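Local coordinates for dextranase (Pseudarthrobacter oxydans, PDB 6NZS), which catalyses the endohydrolysis of alpha-1,6-glucosidic linkages in dextran, as a family 49 glycoside hydrolase, at residues Ala75-Gln80 against Tyr155-Asp160. Numbering follows the deposited sequence.
Sequences AEFSSQ and YTAYND
F77, on the first turn of the short helix 76-81, meets Y155 and A157 on strand 154-159. The two backbones stay well apart. Their nearest CA atoms, those of F77 and A157, are 9.3 Å from each other, and side chains bridge the gap. A75 is the N-cap residue of the helix. A75 O accepts S79 N at 2.9 Å, a backbone bond of the helical i+4 to i kind. S78 OG also donates to A75 O, at 3.0 Å, from above the carbonyl plane and from the same face as S79 N. These two bonds tie S78 and S79 back to the start of the helix.

F77 is the one residue of the helical segment that reaches the strand. Its CG lies anti to the backbone N (chi1 174°), and the far end of the ring, CE2 and CZ, does the touching. Y155 and A157 are alternate residues of the strand, and both point toward the helix. The Y155 side chain comes from the opposite direction to F77. Y155 CE2 lies in the plane of the F77 ring, at its edge, 3.9 Å from F77 CZ. Y155 OH sits at the same edge, 3.6 Å from F77 CE2. That hydroxyl is hydrogen-bonded to E181 OE2, on the adjoining strand 176-192, which anchors the polar end of Y155 beside the phenylalanine. A157 CB approaches the F77 ring obliquely, 4.0 Å from CZ. L168 of strand 168-169 also touches F77.

The contact is small, with 101 Å² buried in total, and rests on van der Waals packing of the F77 ring against Y155 and A157. Strand 154-159 pairs antiparallel with both 168-169 and 176-192. F77 thus packs a short connecting helix against a beta strand within the N-terminal Ig-like domain of family 49 glycosyl hydrolases.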
loop_
_atom_site.group_PDB
_atom_site.type_symbol
_atom_site.label_atom_id
_atom_site.label_comp_id
_atom_site.label_asym_id
_atom_site.label_seq_id
_atom_site.Cartn_x
_atom_site.Cartn_y
_atom_site.Cartn_z
ATOM N N ALA A 75 15.537 -3.351 -0.939
ATOM C CA ALA A 75 15.375 -3.967 0.368
ATOM C C ALA A 75 16.634 -3.897 1.214
ATOM O O ALA A 75 16.677 -4.514 2.282
ATOM C CB ALA A 75 14.932 -5.425 0.213
ATOM N N GLU A 76 17.643 -3.138 0.780
ATOM C CA GLU A 76 18.923 -3.132 1.485
ATOM C C GLU A 76 18.779 -2.627 2.916
ATOM O O GLU A 76 19.214 -3.296 3.861
ATOM C CB GLU A 76 19.949 -2.307 0.713
ATOM C CG GLU A 76 20.527 -3.021 -0.506
ATOM C CD GLU A 76 19.572 -3.071 -1.693
ATOM O OE1 GLU A 76 18.675 -2.203 -1.796
ATOM O OE2 GLU A 76 19.726 -3.983 -2.525
ATOM N N PHE A 77 18.192 -1.439 3.106
ATOM C CA PHE A 77 18.084 -0.909 4.464
ATOM C C PHE A 77 17.211 -1.799 5.332
ATOM O O PHE A 77 17.573 -2.129 6.466
ATOM C CB PHE A 77 17.525 0.513 4.486
ATOM C CG PHE A 77 17.279 1.021 5.890
ATOM C CD1 PHE A 77 18.348 1.286 6.731
ATOM C CD2 PHE A 77 15.987 1.200 6.380
ATOM C CE1 PHE A 77 18.146 1.736 8.027
ATOM C CE2 PHE A 77 15.781 1.655 7.684
ATOM C CZ PHE A 77 16.858 1.920 8.504
ATOM N N SER A 78 16.044 -2.195 4.820
ATOM C CA SER A 78 15.142 -2.999 5.639
ATOM C C SER A 78 15.797 -4.314 6.058
ATOM O O SER A 78 15.677 -4.736 7.212
ATOM C CB SER A 78 13.836 -3.246 4.897
ATOM O OG SER A 78 14.041 -4.010 3.728
ATOM N N SER A 79 16.520 -4.957 5.143
ATOM C CA SER A 79 17.227 -6.192 5.471
ATOM C C SER A 79 18.327 -5.947 6.499
ATOM O O SER A 79 18.430 -6.669 7.500
ATOM C CB SER A 79 17.802 -6.790 4.188
ATOM O OG SER A 79 18.525 -7.978 4.455
ATOM N N GLN A 80 19.146 -4.915 6.281
ATOM C CA GLN A 80 20.300 -4.686 7.144
ATOM C C GLN A 80 19.897 -4.183 8.523
ATOM O O GLN A 80 20.581 -4.477 9.508
ATOM C CB GLN A 80 21.280 -3.743 6.444
ATOM C CG GLN A 80 21.892 -4.394 5.204
ATOM C CD GLN A 80 22.790 -3.465 4.417
ATOM O OE1 GLN A 80 23.509 -2.642 4.987
ATOM N NE2 GLN A 80 22.760 -3.595 3.095
ATOM N N TYR A 155 12.466 2.548 16.563
ATOM C CA TYR A 155 13.804 2.966 16.172
ATOM C C TYR A 155 13.643 4.166 15.244
ATOM O O TYR A 155 12.560 4.425 14.706
ATOM C CB TYR A 155 14.577 1.834 15.460
ATOM C CG TYR A 155 14.207 1.789 13.998
ATOM C CD1 TYR A 155 12.978 1.278 13.600
ATOM C CD2 TYR A 155 15.038 2.340 13.023
ATOM C CE1 TYR A 155 12.590 1.290 12.285
ATOM C CE2 TYR A 155 14.657 2.362 11.703
ATOM C CZ TYR A 155 13.429 1.834 11.334
ATOM O OH TYR A 155 13.036 1.858 10.019
ATOM N N THR A 156 14.734 4.890 15.028
ATOM C CA THR A 156 14.737 6.011 14.099
ATOM C C THR A 156 15.632 5.680 12.917
ATOM O O THR A 156 16.784 5.259 13.098
ATOM C CB THR A 156 15.196 7.301 14.788
ATOM O OG1 THR A 156 14.272 7.619 15.845
ATOM C CG2 THR A 156 15.268 8.466 13.791
ATOM N N ALA A 157 15.095 5.851 11.710
ATOM C CA ALA A 157 15.899 5.777 10.498
ATOM C C ALA A 157 16.537 7.137 10.244
ATOM O O ALA A 157 15.865 8.172 10.345
ATOM C CB ALA A 157 15.021 5.391 9.311
ATOM N N TYR A 158 17.833 7.129 9.926
ATOM C CA TYR A 158 18.593 8.337 9.628
ATOM C C TYR A 158 19.151 8.286 8.214
ATOM O O TYR A 158 19.413 7.213 7.674
ATOM C CB TYR A 158 19.790 8.472 10.579
ATOM C CG TYR A 158 19.390 8.658 12.015
ATOM C CD1 TYR A 158 19.153 7.560 12.834
ATOM C CD2 TYR A 158 19.249 9.926 12.556
ATOM C CE1 TYR A 158 18.784 7.721 14.161
ATOM C CE2 TYR A 158 18.879 10.096 13.884
ATOM C CZ TYR A 158 18.637 8.992 14.674
ATOM O OH TYR A 158 18.275 9.158 16.000
ATOM N N ASN A 159 19.354 9.460 7.626
ATOM C CA ASN A 159 20.055 9.576 6.356
ATOM C C ASN A 159 21.488 9.967 6.682
ATOM O O ASN A 159 21.717 10.968 7.369
ATOM C CB ASN A 159 19.389 10.613 5.445
ATOM C CG ASN A 159 20.003 10.647 4.046
ATOM O OD1 ASN A 159 21.166 10.291 3.862
ATOM N ND2 ASN A 159 19.228 11.079 3.065
ATOM N N ASP A 160 22.446 9.149 6.243
ATOM C CA ASP A 160 23.848 9.444 6.537
ATOM C C ASP A 160 24.435 10.546 5.661
ATOM O O ASP A 160 25.601 10.930 5.858
ATOM C CB ASP A 160 24.709 8.166 6.541
ATOM C CG ASP A 160 24.936 7.566 5.150
ATOM O OD1 ASP A 160 24.553 8.159 4.119
ATOM O OD2 ASP A 160 25.521 6.463 5.097
#